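Local structure of succinate dehydrogenase (Membrane anchor subunit) (Mycolicibacterium smegmatis, 7D6V) at residues L36-G41 / Y122-Q127; T50-W55 / L253-I258; F70-V75 / L167-D172. The protein is the membrane anchor subunit of a succinate dehydrogenase, holds a Rieske-type Fe2S2 cluster within the membrane and probably passes electrons from succinate to quinone. One frame throughout, in Å; residues are numbered along the deposited sequence.

Contact 1 of 3, residues L36-G41 / Y122-Q127. With PEV ((1S)-2-{[(2-aminoethoxy)(hydroxy)phosphoryl]oxy}-1-[(palmitoyloxy)methyl]ethyl stearate), chain I.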
loop_
_atom_site.group_PDB
_atom_site.type_symbol
_atom_site.label_atom_id
_atom_site.label_comp_id
_atom_site.label_asym_id
_atom_site.label_seq_id
_atom_site.Cartn_x
_atom_site.Cartn_y
_atom_site.Cartn_z
ATOM N N LEU C 36 -11.894 -22.960 22.603
ATOM C CA LEU C 36 -12.739 -23.969 23.234
ATOM C C LEU C 36 -13.235 -24.989 22.220
ATOM O O LEU C 36 -13.224 -26.196 22.480
ATOM C CB LEU C 36 -13.924 -23.315 23.943
ATOM C CG LEU C 36 -13.680 -22.503 25.205
ATOM C CD1 LEU C 36 -14.964 -21.830 25.632
ATOM C CD2 LEU C 36 -13.187 -23.418 26.301
ATOM N N LEU C 37 -13.703 -24.520 21.064
ATOM C CA LEU C 37 -14.195 -25.446 20.055
ATOM C C LEU C 37 -13.084 -26.371 19.580
ATOM O O LEU C 37 -13.294 -27.581 19.429
ATOM C CB LEU C 37 -14.797 -24.672 18.886
ATOM C CG LEU C 37 -15.979 -23.780 19.256
ATOM C CD1 LEU C 37 -16.617 -23.198 18.012
ATOM C CD2 LEU C 37 -16.995 -24.552 20.075
ATOM N N THR C 38 -11.886 -25.819 19.372
ATOM C CA THR C 38 -10.745 -26.644 18.993
ATOM C C THR C 38 -10.455 -27.696 20.054
ATOM O O THR C 38 -10.226 -28.870 19.738
ATOM C CB THR C 38 -9.517 -25.764 18.762
ATOM O OG1 THR C 38 -9.847 -24.705 17.858
ATOM C CG2 THR C 38 -8.377 -26.576 18.179
ATOM N N ASN C 39 -10.476 -27.295 21.326
ATOM C CA ASN C 39 -10.131 -28.215 22.403
ATOM C C ASN C 39 -11.149 -29.340 22.524
ATOM O O ASN C 39 -10.776 -30.511 22.645
ATOM C CB ASN C 39 -10.005 -27.456 23.720
ATOM C CG ASN C 39 -8.647 -26.820 23.895
ATOM O OD1 ASN C 39 -7.669 -27.245 23.287
ATOM N ND2 ASN C 39 -8.579 -25.791 24.725
ATOM N N LEU C 40 -12.442 -29.008 22.498
ATOM C CA LEU C 40 -13.463 -30.052 22.568
ATOM C C LEU C 40 -13.417 -30.980 21.360
ATOM O O LEU C 40 -13.557 -32.199 21.511
ATOM C CB LEU C 40 -14.861 -29.455 22.741
ATOM C CG LEU C 40 -15.301 -28.968 24.130
ATOM C CD1 LEU C 40 -14.630 -27.703 24.619
ATOM C CD2 LEU C 40 -16.810 -28.796 24.138
ATOM N N GLY C 41 -13.216 -30.440 20.156
ATOM C CA GLY C 41 -13.133 -31.309 18.993
ATOM C C GLY C 41 -11.960 -32.267 19.070
ATOM O O GLY C 41 -12.104 -33.477 18.843
ATOM N N TYR C 122 -1.117 -24.899 19.265
ATOM C CA TYR C 122 -0.317 -23.810 19.815
ATOM C C TYR C 122 -1.214 -22.692 20.321
ATOM O O TYR C 122 -0.903 -22.040 21.322
ATOM C CB TYR C 122 0.656 -23.265 18.768
ATOM C CG TYR C 122 1.847 -24.143 18.479
ATOM C CD1 TYR C 122 2.347 -25.011 19.435
ATOM C CD2 TYR C 122 2.480 -24.092 17.248
ATOM C CE1 TYR C 122 3.432 -25.812 19.165
ATOM C CE2 TYR C 122 3.563 -24.887 16.971
ATOM C CZ TYR C 122 4.036 -25.744 17.932
ATOM O OH TYR C 122 5.121 -26.538 17.655
ATOM N N ARG C 123 -2.330 -22.443 19.631
ATOM C CA ARG C 123 -3.296 -21.475 20.138
ATOM C C ARG C 123 -4.057 -22.021 21.342
ATOM O O ARG C 123 -4.199 -21.335 22.359
ATOM C CB ARG C 123 -4.266 -21.073 19.030
ATOM C CG ARG C 123 -3.687 -20.126 18.006
ATOM C CD ARG C 123 -4.757 -19.201 17.483
ATOM N NE ARG C 123 -4.369 -18.542 16.243
ATOM C CZ ARG C 123 -5.073 -17.575 15.668
ATOM N NH1 ARG C 123 -6.196 -17.154 16.226
ATOM N NH2 ARG C 123 -4.651 -17.027 14.539
ATOM N N SER C 124 -4.545 -23.259 21.251
ATOM C CA SER C 124 -5.539 -23.757 22.197
ATOM C C SER C 124 -4.934 -24.320 23.479
ATOM O O SER C 124 -5.395 -23.991 24.575
ATOM C CB SER C 124 -6.402 -24.824 21.522
ATOM O OG SER C 124 -7.036 -24.308 20.370
ATOM N N VAL C 125 -3.925 -25.177 23.368
ATOM C CA VAL C 125 -3.352 -25.848 24.527
ATOM C C VAL C 125 -2.173 -25.069 25.086
ATOM O O VAL C 125 -2.095 -24.814 26.289
ATOM C CB VAL C 125 -2.939 -27.283 24.141
ATOM C CG1 VAL C 125 -2.414 -28.034 25.351
ATOM C CG2 VAL C 125 -4.102 -28.013 23.501
ATOM N N TRP C 126 -1.240 -24.680 24.222
ATOM C CA TRP C 126 -0.038 -23.997 24.672
ATOM C C TRP C 126 -0.252 -22.503 24.862
ATOM O O TRP C 126 0.620 -21.839 25.431
ATOM C CB TRP C 126 1.103 -24.248 23.680
ATOM C CG TRP C 126 2.473 -23.913 24.205
ATOM C CD1 TRP C 126 3.423 -23.168 23.578
ATOM C CD2 TRP C 126 3.046 -24.320 25.456
ATOM N NE1 TRP C 126 4.548 -23.077 24.358
ATOM C CE2 TRP C 126 4.342 -23.777 25.516
ATOM C CE3 TRP C 126 2.588 -25.091 26.530
ATOM C CZ2 TRP C 126 5.185 -23.975 26.606
ATOM C CZ3 TRP C 126 3.424 -25.284 27.611
ATOM C CH2 TRP C 126 4.709 -24.730 27.640
ATOM N N GLN C 127 -1.393 -21.974 24.418
ATOM C CA GLN C 127 -1.753 -20.569 24.609
ATOM C C GLN C 127 -0.678 -19.636 24.064
ATOM O O GLN C 127 -0.374 -18.605 24.666
ATOM C CB GLN C 127 -2.028 -20.252 26.083
ATOM C CG GLN C 127 -2.764 -21.321 26.873
ATOM C CD GLN C 127 -4.117 -21.662 26.295
ATOM O OE1 GLN C 127 -4.788 -20.814 25.712
ATOM N NE2 GLN C 127 -4.534 -22.907 26.467
HETATM C C48 PEV I . -6.347 -35.597 14.948
HETATM C C47 PEV I . -5.413 -36.262 15.953
HETATM C C46 PEV I . -4.264 -35.332 16.317
HETATM C C45 PEV I . -4.713 -34.301 17.343
HETATM C C44 PEV I . -3.585 -33.924 18.295
HETATM C C43 PEV I . -3.885 -32.632 19.043
HETATM C C42 PEV I . -3.395 -32.712 20.480
HETATM C C41 PEV I . -2.105 -31.929 20.661
HETATM C C40 PEV I . -1.891 -31.531 22.112
HETATM C C39 PEV I . -0.452 -31.773 22.529
HETATM C C38 PEV I . 0.437 -30.652 22.012
HETATM C C37 PEV I . 0.494 -29.499 23.004
HETATM C C36 PEV I . 1.929 -29.090 23.285
HETATM C C35 PEV I . 2.328 -27.886 22.444
HETATM C C34 PEV I . 3.413 -27.084 23.144
HETATM C C33 PEV I . 4.545 -27.986 23.607
HETATM C C32 PEV I . 5.266 -27.373 24.796
HETATM C C31 PEV I . 6.467 -26.562 24.340
HETATM O O31 PEV I . 6.309 -25.588 23.689
HETATM O O2 PEV I . 7.752 -26.966 24.697
HETATM C C2 PEV I . 8.365 -26.085 25.586
HETATM C C1 PEV I . 9.304 -25.183 24.797
HETATM O O3P PEV I . 8.600 -24.031 24.435
HETATM P P PEV I . 9.127 -22.574 24.995
HETATM O O1P PEV I . 8.637 -22.352 26.403
HETATM O O2P PEV I . 8.612 -21.479 24.097
HETATM O O4P PEV I . 10.773 -22.576 25.001
HETATM C C4 PEV I . 11.437 -22.794 26.212
HETATM C C5 PEV I . 12.682 -23.632 25.927
HETATM N N6 PEV I . 13.117 -24.313 27.132
HETATM C C3 PEV I . 9.140 -26.885 26.629
HETATM O O3 PEV I . 8.288 -27.887 27.104
HETATM C C11 PEV I . 8.653 -29.183 26.726
HETATM O O11 PEV I . 9.693 -29.632 27.067
HETATM C C12 PEV I . 7.715 -30.018 25.859
HETATM C C13 PEV I . 7.534 -31.431 26.407
HETATM C C14 PEV I . 6.264 -32.090 25.880
HETATM C C15 PEV I . 6.127 -31.959 24.365
HETATM C C16 PEV I . 6.048 -33.326 23.693
HETATM C C17 PEV I . 5.047 -33.393 22.540
HETATM C C18 PEV I . 4.365 -32.059 22.241
HETATM C C19 PEV I . 4.526 -31.614 20.787
HETATM C C20 PEV I . 5.484 -32.495 19.987
HETATM C C21 PEV I . 5.257 -32.363 18.484
HETATM C C22 PEV I . 5.811 -33.555 17.708
HETATM C C23 PEV I . 7.224 -33.330 17.174
HETATM C C24 PEV I . 8.045 -34.611 17.261
HETATM C C25 PEV I . 7.751 -35.562 16.106
HETATM C C26 PEV I . 7.248 -36.916 16.598
#
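The amide of Asn39 meets Ser124 through its oxygen, while the indole of Trp126 faces a bound phosphatidylethanolamine. The lipid ester oxygen O31 lies over one face of that ring, 3.0 Å above the plane and offset toward the rim. It is 3.1 Å from Trp126 NE1, but from above the ring. The phosphate oxygen O1P sits at the ring edge, in plane. Acyl carbon C35 lies near the plane of the Tyr122 ring, at its edge, 4.0 Å from Tyr122 CE1.

The protein contact itself is small. Asn39 OD1 is 3.3 Å from Ser124 CB and 3.7 Å from Val125 CG2. Thr38 presents its carbon side: Thr38 CB is 3.3 Å from Ser124 OG. No hydrogen bond crosses the contact. Both hydroxyls turn back into their own helices, Thr38 OG1 to Ala34 O and Ser124 OG to Ala120 O. Ser124 OG stands beside its backbone N (chi1 -58°), which lets it reach the carbonyl one turn earlier. The other methyl of Val125, CG1, is 4.0 Å from lipid carbon C37, joining the helix contact to the acyl chain. Nearby, Arg123 forms a salt bridge with Glu211 of the iron-sulfur subunit. Helix 33-55 thus packs against the C-terminal part of helix 115-124 and the residues after it, beside the pocket of a bound phosphatidylethanolamine, to which Trp126 belongs.

Contact 2 of 3, residues T50-W55 / L253-I258; sequences TIRAFW and LTDFYI
Arg52 and Asp255 make the whole of this contact, a buried salt bridge between helix 33-55 and helix 240-264. Arg52 NE donates to Asp255 OD2 at 2.5 Å, with an N-H...O angle of 149°. The distance is very short as modelled, and at this resolution little should be read into it. Arg52 NH2 adds a weak second bond to the same oxygen at 3.3 Å. Both donors therefore converge on one carboxylate oxygen. Asp255 OD1 stays 3.7 Å from Arg52 NE, so this is not the two-oxygen, side-by-side pairing. The planes confirm it: guanidinium and carboxylate stand 83° apart, with the carboxylate carbon at the guanidinium edge.

The arginine chain bends at chi2 and chi3. The bends fold its aliphatic part along the acid, and Arg52 CG lies 3.4 Å from Asp255 OD2. Asp255 has CG anti to its backbone N (chi1 -160°), and the carboxylate reaches across the gap between the helices.

The guanidinium also bonds to the chain that follows helix 33-55. Arg52 NH1 bonds to Ser57 O; NH2, besides its weak bond to the acid, bonds to Ala58 O. Every nitrogen of the group thus has an acceptor. Arg52 O, in turn, accepts from the hydroxyl of Tyr71. Thr50 OG1 and Thr254 OG1 are satisfied inside their own helices, by Val46 O and Thr250 O. Burial alone would tend to disfavour a charged acid; the adjacent guanidinium probably offsets this and helps keep Asp255 ionised. Thr68, Phe70 and Tyr48 pack around the acid. This is a buried interhelical salt bridge within a membrane helix bundle, whose arginine also binds the carbonyls of Ser57 and Ala58.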
loop_
_atom_site.group_PDB
_atom_site.type_symbol
_atom_site.label_atom_id
_atom_site.label_comp_id
_atom_site.label_asym_id
_atom_site.label_seq_id
_atom_site.Cartn_x
_atom_site.Cartn_y
_atom_site.Cartn_z
ATOM N N THR C 50 -8.797 -43.501 20.711
ATOM C CA THR C 50 -8.075 -44.364 21.637
ATOM C C THR C 50 -8.936 -45.540 22.075
ATOM O O THR C 50 -8.498 -46.700 22.028
ATOM C CB THR C 50 -7.616 -43.557 22.848
ATOM O OG1 THR C 50 -7.122 -42.287 22.412
ATOM C CG2 THR C 50 -6.521 -44.295 23.594
ATOM N N ILE C 51 -10.175 -45.264 22.492
ATOM C CA ILE C 51 -11.042 -46.337 22.968
ATOM C C ILE C 51 -11.278 -47.361 21.864
ATOM O O ILE C 51 -11.157 -48.573 22.079
ATOM C CB ILE C 51 -12.368 -45.766 23.501
ATOM C CG1 ILE C 51 -12.117 -44.883 24.722
ATOM C CG2 ILE C 51 -13.324 -46.888 23.850
ATOM C CD1 ILE C 51 -13.366 -44.213 25.253
ATOM N N ARG C 52 -11.594 -46.891 20.655
ATOM C CA ARG C 52 -11.919 -47.818 19.581
ATOM C C ARG C 52 -10.693 -48.577 19.094
ATOM O O ARG C 52 -10.804 -49.750 18.724
ATOM C CB ARG C 52 -12.582 -47.074 18.427
ATOM C CG ARG C 52 -14.091 -47.056 18.521
ATOM C CD ARG C 52 -14.643 -48.466 18.540
ATOM N NE ARG C 52 -14.564 -49.090 17.226
ATOM C CZ ARG C 52 -14.717 -50.389 17.003
ATOM N NH1 ARG C 52 -14.959 -51.213 18.011
ATOM N NH2 ARG C 52 -14.627 -50.863 15.771
ATOM N N ALA C 53 -9.521 -47.938 19.090
ATOM C CA ALA C 53 -8.309 -48.616 18.661
ATOM C C ALA C 53 -7.881 -49.686 19.651
ATOM O O ALA C 53 -7.336 -50.717 19.246
ATOM C CB ALA C 53 -7.186 -47.602 18.462
ATOM N N PHE C 54 -8.110 -49.470 20.942
ATOM C CA PHE C 54 -7.739 -50.476 21.926
ATOM C C PHE C 54 -8.871 -51.433 22.276
ATOM O O PHE C 54 -8.660 -52.339 23.086
ATOM C CB PHE C 54 -7.218 -49.803 23.195
ATOM C CG PHE C 54 -5.824 -49.280 23.061
ATOM C CD1 PHE C 54 -4.744 -50.137 23.143
ATOM C CD2 PHE C 54 -5.593 -47.937 22.836
ATOM C CE1 PHE C 54 -3.463 -49.663 23.012
ATOM C CE2 PHE C 54 -4.310 -47.458 22.706
ATOM C CZ PHE C 54 -3.244 -48.321 22.793
ATOM N N TRP C 55 -10.059 -51.263 21.694
ATOM C CA TRP C 55 -11.158 -52.172 22.013
ATOM C C TRP C 55 -10.843 -53.604 21.599
ATOM O O TRP C 55 -11.119 -54.547 22.347
ATOM C CB TRP C 55 -12.450 -51.704 21.352
ATOM C CG TRP C 55 -13.641 -52.345 21.968
ATOM C CD1 TRP C 55 -14.250 -53.493 21.572
ATOM C CD2 TRP C 55 -14.351 -51.891 23.123
ATOM N NE1 TRP C 55 -15.306 -53.780 22.400
ATOM C CE2 TRP C 55 -15.387 -52.809 23.362
ATOM C CE3 TRP C 55 -14.214 -50.793 23.974
ATOM C CZ2 TRP C 55 -16.284 -52.661 24.413
ATOM C CZ3 TRP C 55 -15.102 -50.650 25.016
ATOM C CH2 TRP C 55 -16.125 -51.577 25.227
ATOM N N LEU C 253 -17.237 -41.464 11.821
ATOM C CA LEU C 253 -18.467 -42.092 11.338
ATOM C C LEU C 253 -18.206 -43.428 10.657
ATOM O O LEU C 253 -19.015 -44.353 10.784
ATOM C CB LEU C 253 -19.251 -41.162 10.412
ATOM C CG LEU C 253 -20.098 -40.040 11.029
ATOM C CD1 LEU C 253 -19.313 -38.897 11.629
ATOM C CD2 LEU C 253 -21.079 -39.522 9.988
ATOM N N THR C 254 -17.103 -43.557 9.921
ATOM C CA THR C 254 -16.787 -44.839 9.300
ATOM C C THR C 254 -16.580 -45.915 10.358
ATOM O O THR C 254 -17.152 -47.011 10.269
ATOM C CB THR C 254 -15.555 -44.691 8.412
ATOM O OG1 THR C 254 -15.683 -43.502 7.627
ATOM C CG2 THR C 254 -15.423 -45.880 7.476
ATOM N N ASP C 255 -15.786 -45.604 11.392
ATOM C CA ASP C 255 -15.641 -46.527 12.515
ATOM C C ASP C 255 -16.985 -46.861 13.142
ATOM O O ASP C 255 -17.275 -48.029 13.418
ATOM C CB ASP C 255 -14.710 -45.948 13.578
ATOM C CG ASP C 255 -14.148 -47.016 14.498
ATOM O OD1 ASP C 255 -12.931 -47.250 14.500
ATOM O OD2 ASP C 255 -14.940 -47.634 15.237
ATOM N N PHE C 256 -17.804 -45.844 13.410
ATOM C CA PHE C 256 -19.049 -46.079 14.128
ATOM C C PHE C 256 -19.980 -46.986 13.333
ATOM O O PHE C 256 -20.558 -47.932 13.884
ATOM C CB PHE C 256 -19.719 -44.745 14.447
ATOM C CG PHE C 256 -20.847 -44.855 15.422
ATOM C CD1 PHE C 256 -20.620 -45.309 16.707
ATOM C CD2 PHE C 256 -22.132 -44.505 15.058
ATOM C CE1 PHE C 256 -21.650 -45.416 17.605
ATOM C CE2 PHE C 256 -23.166 -44.608 15.953
ATOM C CZ PHE C 256 -22.927 -45.066 17.229
ATOM N N TYR C 257 -20.115 -46.731 12.030
ATOM C CA TYR C 257 -20.976 -47.560 11.196
ATOM C C TYR C 257 -20.459 -48.989 11.119
ATOM O O TYR C 257 -21.233 -49.949 11.236
ATOM C CB TYR C 257 -21.096 -46.960 9.794
ATOM C CG TYR C 257 -22.027 -47.743 8.899
ATOM C CD1 TYR C 257 -23.387 -47.490 8.891
ATOM C CD2 TYR C 257 -21.545 -48.745 8.072
ATOM C CE1 TYR C 257 -24.238 -48.207 8.085
ATOM C CE2 TYR C 257 -22.390 -49.464 7.264
ATOM C CZ TYR C 257 -23.734 -49.192 7.274
ATOM O OH TYR C 257 -24.579 -49.910 6.465
ATOM N N ILE C 258 -19.151 -49.157 10.899
ATOM C CA ILE C 258 -18.611 -50.506 10.778
ATOM C C ILE C 258 -18.788 -51.264 12.085
ATOM O O ILE C 258 -19.141 -52.446 12.088
ATOM C CB ILE C 258 -17.139 -50.468 10.329
ATOM C CG1 ILE C 258 -17.042 -49.977 8.890
ATOM C CG2 ILE C 258 -16.519 -51.848 10.419
ATOM C CD1 ILE C 258 -15.648 -50.007 8.330
#

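Contact 3 of 3, residues F70-V75 / L167-D172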
loop_
_atom_site.group_PDB
_atom_site.type_symbol
_atom_site.label_atom_id
_atom_site.label_comp_id
_atom_site.label_asym_id
_atom_site.label_seq_id
_atom_site.Cartn_x
_atom_site.Cartn_y
_atom_site.Cartn_z
ATOM N N PHE C 70 -9.219 -47.681 11.459
ATOM C CA PHE C 70 -8.489 -47.701 12.720
ATOM C C PHE C 70 -7.877 -49.060 13.023
ATOM O O PHE C 70 -7.092 -49.169 13.970
ATOM C CB PHE C 70 -9.406 -47.267 13.866
ATOM C CG PHE C 70 -9.605 -45.779 13.954
ATOM C CD1 PHE C 70 -10.854 -45.245 14.187
ATOM C CD2 PHE C 70 -8.536 -44.917 13.809
ATOM C CE1 PHE C 70 -11.041 -43.885 14.267
ATOM C CE2 PHE C 70 -8.716 -43.552 13.890
ATOM C CZ PHE C 70 -9.972 -43.037 14.118
ATOM N N TYR C 71 -8.221 -50.092 12.253
ATOM C CA TYR C 71 -7.620 -51.414 12.376
ATOM C C TYR C 71 -7.017 -51.877 11.056
ATOM O O TYR C 71 -6.834 -53.081 10.861
ATOM C CB TYR C 71 -8.654 -52.444 12.841
ATOM C CG TYR C 71 -9.062 -52.350 14.289
ATOM C CD1 TYR C 71 -9.829 -51.290 14.744
ATOM C CD2 TYR C 71 -8.700 -53.333 15.197
ATOM C CE1 TYR C 71 -10.209 -51.204 16.061
ATOM C CE2 TYR C 71 -9.079 -53.256 16.517
ATOM C CZ TYR C 71 -9.832 -52.189 16.944
ATOM O OH TYR C 71 -10.213 -52.105 18.259
ATOM N N SER C 72 -6.699 -50.944 10.144
ATOM C CA SER C 72 -6.564 -51.323 8.737
ATOM C C SER C 72 -5.400 -52.279 8.497
ATOM O O SER C 72 -5.644 -53.424 8.079
ATOM C CB SER C 72 -6.502 -50.068 7.861
ATOM O OG SER C 72 -7.720 -49.350 7.915
ATOM N N PRO C 73 -4.130 -51.906 8.736
ATOM C CA PRO C 73 -3.081 -52.925 8.617
ATOM C C PRO C 73 -3.167 -53.878 9.795
ATOM O O PRO C 73 -2.834 -53.516 10.927
ATOM C CB PRO C 73 -1.780 -52.109 8.616
ATOM C CG PRO C 73 -2.206 -50.683 8.450
ATOM C CD PRO C 73 -3.547 -50.608 9.100
ATOM N N CYS C 74 -3.624 -55.099 9.541
ATOM C CA CYS C 74 -4.033 -56.022 10.594
ATOM C C CYS C 74 -3.158 -57.266 10.464
ATOM O O CYS C 74 -3.550 -58.261 9.853
ATOM C CB CYS C 74 -5.534 -56.318 10.432
ATOM S SG CYS C 74 -6.412 -56.825 11.912
ATOM N N VAL C 75 -1.973 -57.210 11.065
ATOM C CA VAL C 75 -0.874 -58.108 10.731
ATOM C C VAL C 75 -0.599 -59.123 11.839
ATOM O O VAL C 75 0.502 -59.658 11.922
ATOM C CB VAL C 75 0.396 -57.312 10.389
ATOM C CG1 VAL C 75 0.145 -56.400 9.208
ATOM C CG2 VAL C 75 0.847 -56.504 11.589
ATOM N N LEU C 167 -2.546 -45.479 0.500
ATOM C CA LEU C 167 -2.605 -46.572 -0.470
ATOM C C LEU C 167 -3.161 -47.844 0.165
ATOM O O LEU C 167 -3.952 -48.567 -0.456
ATOM C CB LEU C 167 -1.221 -46.824 -1.063
ATOM C CG LEU C 167 -0.735 -45.748 -2.030
ATOM C CD1 LEU C 167 0.739 -45.927 -2.339
ATOM C CD2 LEU C 167 -1.556 -45.775 -3.300
ATOM N N VAL C 168 -2.757 -48.131 1.401
ATOM C CA VAL C 168 -3.277 -49.313 2.092
ATOM C C VAL C 168 -4.787 -49.198 2.298
ATOM O O VAL C 168 -5.540 -50.157 2.076
ATOM C CB VAL C 168 -2.534 -49.518 3.424
ATOM C CG1 VAL C 168 -3.319 -50.433 4.341
ATOM C CG2 VAL C 168 -1.152 -50.078 3.169
ATOM N N ASN C 169 -5.251 -48.021 2.718
ATOM C CA ASN C 169 -6.683 -47.803 2.895
ATOM C C ASN C 169 -7.439 -47.879 1.575
ATOM O O ASN C 169 -8.587 -48.334 1.547
ATOM C CB ASN C 169 -6.929 -46.457 3.572
ATOM C CG ASN C 169 -6.481 -46.444 5.013
ATOM O OD1 ASN C 169 -6.386 -47.488 5.652
ATOM N ND2 ASN C 169 -6.201 -45.259 5.536
ATOM N N THR C 170 -6.828 -47.425 0.482
ATOM C CA THR C 170 -7.454 -47.561 -0.827
ATOM C C THR C 170 -7.609 -49.027 -1.206
ATOM O O THR C 170 -8.641 -49.430 -1.754
ATOM C CB THR C 170 -6.634 -46.820 -1.878
ATOM O OG1 THR C 170 -6.255 -45.540 -1.363
ATOM C CG2 THR C 170 -7.444 -46.626 -3.144
ATOM N N TYR C 171 -6.591 -49.838 -0.922
ATOM C CA TYR C 171 -6.718 -51.271 -1.163
ATOM C C TYR C 171 -7.855 -51.863 -0.341
ATOM O O TYR C 171 -8.643 -52.675 -0.844
ATOM C CB TYR C 171 -5.399 -51.975 -0.847
ATOM C CG TYR C 171 -5.466 -53.471 -1.021
ATOM C CD1 TYR C 171 -5.273 -54.053 -2.261
ATOM C CD2 TYR C 171 -5.736 -54.303 0.055
ATOM C CE1 TYR C 171 -5.342 -55.416 -2.425
ATOM C CE2 TYR C 171 -5.808 -55.665 -0.102
ATOM C CZ TYR C 171 -5.608 -56.218 -1.343
ATOM O OH TYR C 171 -5.678 -57.581 -1.497
ATOM N N ASP C 172 -7.948 -51.469 0.931
ATOM C CA ASP C 172 -9.034 -51.943 1.787
ATOM C C ASP C 172 -10.394 -51.583 1.202
ATOM O O ASP C 172 -11.295 -52.428 1.117
ATOM C CB ASP C 172 -8.884 -51.350 3.186
ATOM C CG ASP C 172 -7.957 -52.154 4.061
ATOM O OD1 ASP C 172 -8.027 -53.396 4.014
ATOM O OD2 ASP C 172 -7.151 -51.548 4.793
#
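The irregular backbone at Ser72 and Pro73 runs past one side of helix 155-175, with Ser72 CA 6.8 Å from Asn169 CA and Pro73 CA 7.5 Å from Val168 CA. Pro73 psi of 108° turns the chain into an extended course just after this approach.

Ser72 points its side chain at the helix, between Asn169 and Asp172. Ser72 OG lies 3.2 Å from Asn169 OD1, and Ser72 CB is 3.4 Å from that same oxygen. The hydroxyl has its hydrogen-bond partner within its own loop, at Thr68 O. In Asn169, chi1 of -69° brings the amide to the loop side, and chi2 of -23° sets which way OD1 points.

Asp172, one turn further along the helix, approaches from its OD2 side. Asp172 OD2 is 3.5 Å from Ser72 CB, a contact with carbon. The other oxygen, OD1, takes a weak hydrogen bond from His85 ND1, a residue of the same long loop. Beside these polar groups lies one apolar touch: Pro73 CG meets Val168 CG1 at 4.3 Å.

Asn169 and Thr170 also pack on helix 188-204, and Thr170 OG1 is bonded to Trp200 NE1. Tyr71, next to Ser72 in the loop, stacks its ring on that of Tyr59. A small, largely polar contact here joins the long loop before helix 104-112 to a helix of the membrane bundle.

How the contacts relate
Contact 1 and contact 2 lie toward the two ends of helix 33-55, with centres 23 Å apart and no touch between them. Contact 3 is centred 14 Å from contact 2 and 30 Å from contact 1, across the centre of the chain. Contacts 2 and 3 meet directly, through Phe70 and Tyr71. Along the chain contact 3 is nested within the loop closed by contact 2, whereas contact 1 interleaves with both. The lipid and the iron-sulfur subunit border contact 1. Contact 2 joins helices 33-55 and 240-264, and contact 3 sets the loop after strand 66-67 on helix 155-175; no other subunit touches either.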